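Local coordinates for protein pof8 (Schizosaccharomyces pombe, PDB 6U7V) that binds telomerase RNA specifically and promotes its assembly with the catalytic subunit into the telomerase ribonucleoprotein, at residues C54-I59 with I70-P75. Residues are numbered along the deposited sequence; the frame is centred on the assembly and turned at random. Where two conformers were deposited one is given.
Sequences CEPMYI and IRWKTP
Y58 and R71 form a hydrogen-bonded antiparallel pair at the end of a hairpin in the xRRM domain. Two backbone bonds join them: Y58 N to R71 O, 3.1 Å, and R71 N to Y58 O, 2.9 Å. M57 and Y58 both face R71, a classic beta bulge that follows an inverse gamma turn centred on P56. The bulge places M57, here selenomethionine, beside the arginine. With CG anti to the backbone N (chi1 -178°) and a bend only at chi3, its SE sits 3.9 Å from R71 CZ, over the centre of one guanidinium face. The Y58 side chain also runs alongside R71, its ring plane 79° from the guanidinium and one face covered by M57 CG. R71 is itself bent at chi2, which helps carry its guanidinium forward along its own chain, where NH1 donates to W72 O, nearly within the guanidinium plane (2.9 Å). A long, polarisable side chain suits this flat cation, covering its face while its edge bonds to W72 O. A leucine in place of R71 would probably leave W72 O without this donor and the selenium without a flat group to cover.

On the buried side, the broad W72 indole receives P56 CB over its six-membered ring, a CH-pi contact 4.0 Å from the centroid. I70 CG2 shares that face, while C54 SG meets the ring's edge, 3.6 Å from CZ3. Helices 34-48 and 75-87 pack around this cluster, and W72 NE1 hydrogen-bonds to T23 OG1 on strand 22-26. Beyond the bulge, K73 N donates to E55 O (3.0 Å). Thus backbone bonding and apolar burial join the strand ends, with R71 and M57 paired on the other side, the cation held by a backbone carbonyl and covered by the selenium-bearing chain.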
ATOM      1  N   CYS A  54      -8.234   6.992   6.383  1.00 17.64           N
ATOM      2  CA  CYS A  54      -7.279   5.962   5.941  1.00 16.31           C
ATOM      3  C   CYS A  54      -7.115   4.957   7.067  1.00 15.48           C
ATOM      4  O   CYS A  54      -6.636   5.305   8.084  1.00 17.46           O
ATOM      5  CB  CYS A  54      -5.954   6.600   5.601  1.00 16.77           C
ATOM      6  SG  CYS A  54      -4.746   5.447   4.937  1.00 16.63           S
ATOM      7  N   GLU A  55      -7.513   3.711   6.845  0.50 16.74           N
ATOM      8  CA  GLU A  55      -7.469   2.680   7.927  0.50 16.76           C
ATOM      9  C   GLU A  55      -6.779   1.436   7.404  0.50 16.03           C
ATOM     10  O   GLU A  55      -7.438   0.430   7.126  0.50 16.68           O
ATOM     11  CB  GLU A  55      -8.873   2.467   8.516  0.50 18.18           C
ATOM     12  CG  GLU A  55      -9.375   3.759   9.167  0.50 20.51           C
ATOM     13  CD  GLU A  55     -10.604   3.761  10.065  0.50 22.94           C
ATOM     14  OE1 GLU A  55     -11.734   3.745   9.517  0.50 28.87           O
ATOM     15  OE2 GLU A  55     -10.437   3.842  11.294  0.50 28.33           O
ATOM     16  N   PRO A  56      -5.423   1.472   7.293  1.00 14.56           N
ATOM     17  CA  PRO A  56      -4.626   0.335   6.905  1.00 15.30           C
ATOM     18  C   PRO A  56      -4.357  -0.472   8.165  1.00 16.30           C
ATOM     19  O   PRO A  56      -3.344  -0.252   8.835  1.00 19.17           O
ATOM     20  CB  PRO A  56      -3.326   0.932   6.384  1.00 15.48           C
ATOM     21  CG  PRO A  56      -3.196   2.238   7.117  1.00 17.13           C
ATOM     22  CD  PRO A  56      -4.597   2.670   7.527  1.00 13.88           C
HETATM   23  N   MSE A  57      -5.228  -1.401   8.489  1.00 13.18           N
HETATM   24  CA  MSE A  57      -5.222  -1.997   9.801  1.00 14.24           C
HETATM   25  C   MSE A  57      -3.915  -2.747  10.034  1.00 13.25           C
HETATM   26  O   MSE A  57      -3.355  -2.654  11.135  1.00 15.41           O
HETATM   27  CB  MSE A  57      -6.390  -2.966   9.874  1.00 15.47           C
HETATM   28  CG  MSE A  57      -6.486  -3.605  11.271  1.00 14.60           C
HETATM   29 SE   MSE A  57      -7.828  -4.936  11.419  1.00 19.48          SE
HETATM   30  CE  MSE A  57      -9.112  -3.858  11.149  1.00 16.11           C
ATOM     31  N   TYR A  58      -3.441  -3.503   9.036  1.00 11.06           N
ATOM     32  CA  TYR A  58      -2.173  -4.166   9.173  1.00 11.22           C
ATOM     33  C   TYR A  58      -1.289  -3.851   7.980  1.00 11.42           C
ATOM     34  O   TYR A  58      -1.782  -3.843   6.849  1.00 11.99           O
ATOM     35  CB  TYR A  58      -2.302  -5.685   9.418  1.00 11.75           C
ATOM     36  CG  TYR A  58      -3.091  -5.986  10.666  1.00 13.41           C
ATOM     37  CD1 TYR A  58      -2.640  -5.556  11.900  1.00 13.85           C
ATOM     38  CD2 TYR A  58      -4.320  -6.612  10.585  1.00 11.49           C
ATOM     39  CE1 TYR A  58      -3.349  -5.814  13.069  1.00 12.70           C
ATOM     40  CE2 TYR A  58      -5.041  -6.862  11.737  1.00 11.61           C
ATOM     41  CZ  TYR A  58      -4.560  -6.463  12.957  1.00 11.83           C
ATOM     42  OH  TYR A  58      -5.188  -6.698  14.154  1.00 11.58           O
ATOM     43  N   ILE A  59      -0.020  -3.629   8.226  1.00 11.86           N
ATOM     44  CA  ILE A  59       0.999  -3.431   7.178  1.00 12.99           C
ATOM     45  C   ILE A  59       1.994  -4.551   7.308  1.00 11.33           C
ATOM     46  O   ILE A  59       2.750  -4.568   8.328  1.00 15.17           O
ATOM     47  CB  ILE A  59       1.637  -2.056   7.305  1.00 11.89           C
ATOM     48  CG1 ILE A  59       0.565  -0.966   7.211  1.00 12.69           C
ATOM     49  CG2 ILE A  59       2.771  -1.930   6.276  1.00 13.37           C
ATOM     50  CD1 ILE A  59       1.048   0.429   7.434  1.00 16.57           C
ATOM     51  N   ILE A  70      -0.880  -4.642   2.424  1.00  9.89           N
ATOM     52  CA  ILE A  70      -1.745  -3.914   3.339  1.00  9.87           C
ATOM     53  C   ILE A  70      -3.076  -4.641   3.513  1.00 10.19           C
ATOM     54  O   ILE A  70      -3.709  -4.913   2.469  1.00 11.25           O
ATOM     55  CB  ILE A  70      -2.031  -2.474   2.855  1.00  9.93           C
ATOM     56  CG1 ILE A  70      -0.794  -1.780   2.262  1.00 10.84           C
ATOM     57  CG2 ILE A  70      -2.663  -1.631   3.928  1.00 10.76           C
ATOM     58  CD1 ILE A  70       0.423  -1.708   3.183  1.00 11.66           C
ATOM     59  N   ARG A  71      -3.442  -4.870   4.761  1.00 10.42           N
ATOM     60  CA  ARG A  71      -4.774  -5.423   5.071  1.00 10.58           C
ATOM     61  C   ARG A  71      -5.594  -4.248   5.519  1.00  9.88           C
ATOM     62  O   ARG A  71      -5.394  -3.704   6.635  1.00 10.36           O
ATOM     63  CB  ARG A  71      -4.634  -6.510   6.125  1.00 10.27           C
ATOM     64  CG  ARG A  71      -5.908  -7.284   6.478  1.00 10.49           C
ATOM     65  CD  ARG A  71      -6.888  -6.512   7.319  1.00 11.05           C
ATOM     66  NE  ARG A  71      -7.790  -7.405   8.071  1.00 10.97           N
ATOM     67  CZ  ARG A  71      -9.006  -7.090   8.441  1.00 11.84           C
ATOM     68  NH1 ARG A  71      -9.670  -6.035   8.017  1.00 12.47           N
ATOM     69  NH2 ARG A  71      -9.631  -7.975   9.225  1.00 12.64           N
ATOM     70  N   TRP A  72      -6.518  -3.797   4.682  1.00 10.78           N
ATOM     71  CA  TRP A  72      -7.333  -2.608   4.949  1.00 11.04           C
ATOM     72  C   TRP A  72      -8.494  -2.977   5.878  1.00 10.50           C
ATOM     73  O   TRP A  72      -8.881  -4.179   5.915  1.00 11.90           O
ATOM     74  CB  TRP A  72      -7.832  -1.988   3.622  1.00 11.06           C
ATOM     75  CG  TRP A  72      -6.711  -1.380   2.834  1.00 10.16           C
ATOM     76  CD1 TRP A  72      -5.966  -1.969   1.855  1.00 10.41           C
ATOM     77  CD2 TRP A  72      -6.197  -0.071   3.030  1.00  9.97           C
ATOM     78  NE1 TRP A  72      -4.993  -1.082   1.412  1.00 11.08           N
ATOM     79  CE2 TRP A  72      -5.118   0.057   2.134  1.00 11.06           C
ATOM     80  CE3 TRP A  72      -6.507   0.961   3.891  1.00 10.75           C
ATOM     81  CZ2 TRP A  72      -4.384   1.257   2.073  1.00 10.71           C
ATOM     82  CZ3 TRP A  72      -5.775   2.130   3.827  1.00 11.49           C
ATOM     83  CH2 TRP A  72      -4.717   2.280   2.903  1.00 11.89           C
ATOM     84  N   LYS A  73      -9.090  -2.008   6.533  1.00 12.26           N
ATOM     85  CA  LYS A  73     -10.215  -2.295   7.454  1.00 12.90           C
ATOM     86  C   LYS A  73     -11.367  -2.845   6.640  1.00 14.08           C
ATOM     87  O   LYS A  73     -12.072  -3.784   7.136  1.00 15.15           O
ATOM     88  CB  LYS A  73     -10.582  -1.030   8.203  1.00 15.00           C
ATOM     89  CG  LYS A  73     -11.650  -1.287   9.248  1.00 17.06           C
ATOM     90  CD  LYS A  73     -11.767  -0.149  10.199  1.00 20.42           C
ATOM     91  CE  LYS A  73     -12.734  -0.437  11.337  1.00 23.59           C
ATOM     92  NZ  LYS A  73     -12.839   0.706  12.274  1.00 30.60           N
ATOM     93  N   THR A  74     -11.647  -2.283   5.466  1.00 12.84           N
ATOM     94  CA  THR A  74     -12.822  -2.609   4.644  1.00 13.58           C
ATOM     95  C   THR A  74     -12.414  -2.678   3.193  1.00 14.45           C
ATOM     96  O   THR A  74     -11.433  -2.037   2.754  1.00 13.78           O
ATOM     97  CB  THR A  74     -14.027  -1.664   4.820  1.00 15.46           C
ATOM     98  OG1 THR A  74     -13.694  -0.445   4.124  1.00 16.67           O
ATOM     99  CG2 THR A  74     -14.408  -1.371   6.243  1.00 16.26           C
ATOM    100  N   PRO A  75     -13.205  -3.333   2.341  1.00 14.36           N
ATOM    101  CA  PRO A  75     -12.956  -3.337   0.906  1.00 14.55           C
ATOM    102  C   PRO A  75     -12.980  -1.920   0.310  1.00 14.14           C
ATOM    103  O   PRO A  75     -12.182  -1.655  -0.615  1.00 13.80           O
ATOM    104  CB  PRO A  75     -14.089  -4.184   0.350  1.00 16.58           C
ATOM    105  CG  PRO A  75     -14.340  -5.165   1.500  1.00 16.32           C
ATOM    106  CD  PRO A  75     -14.246  -4.346   2.742  1.00 15.36           C
TER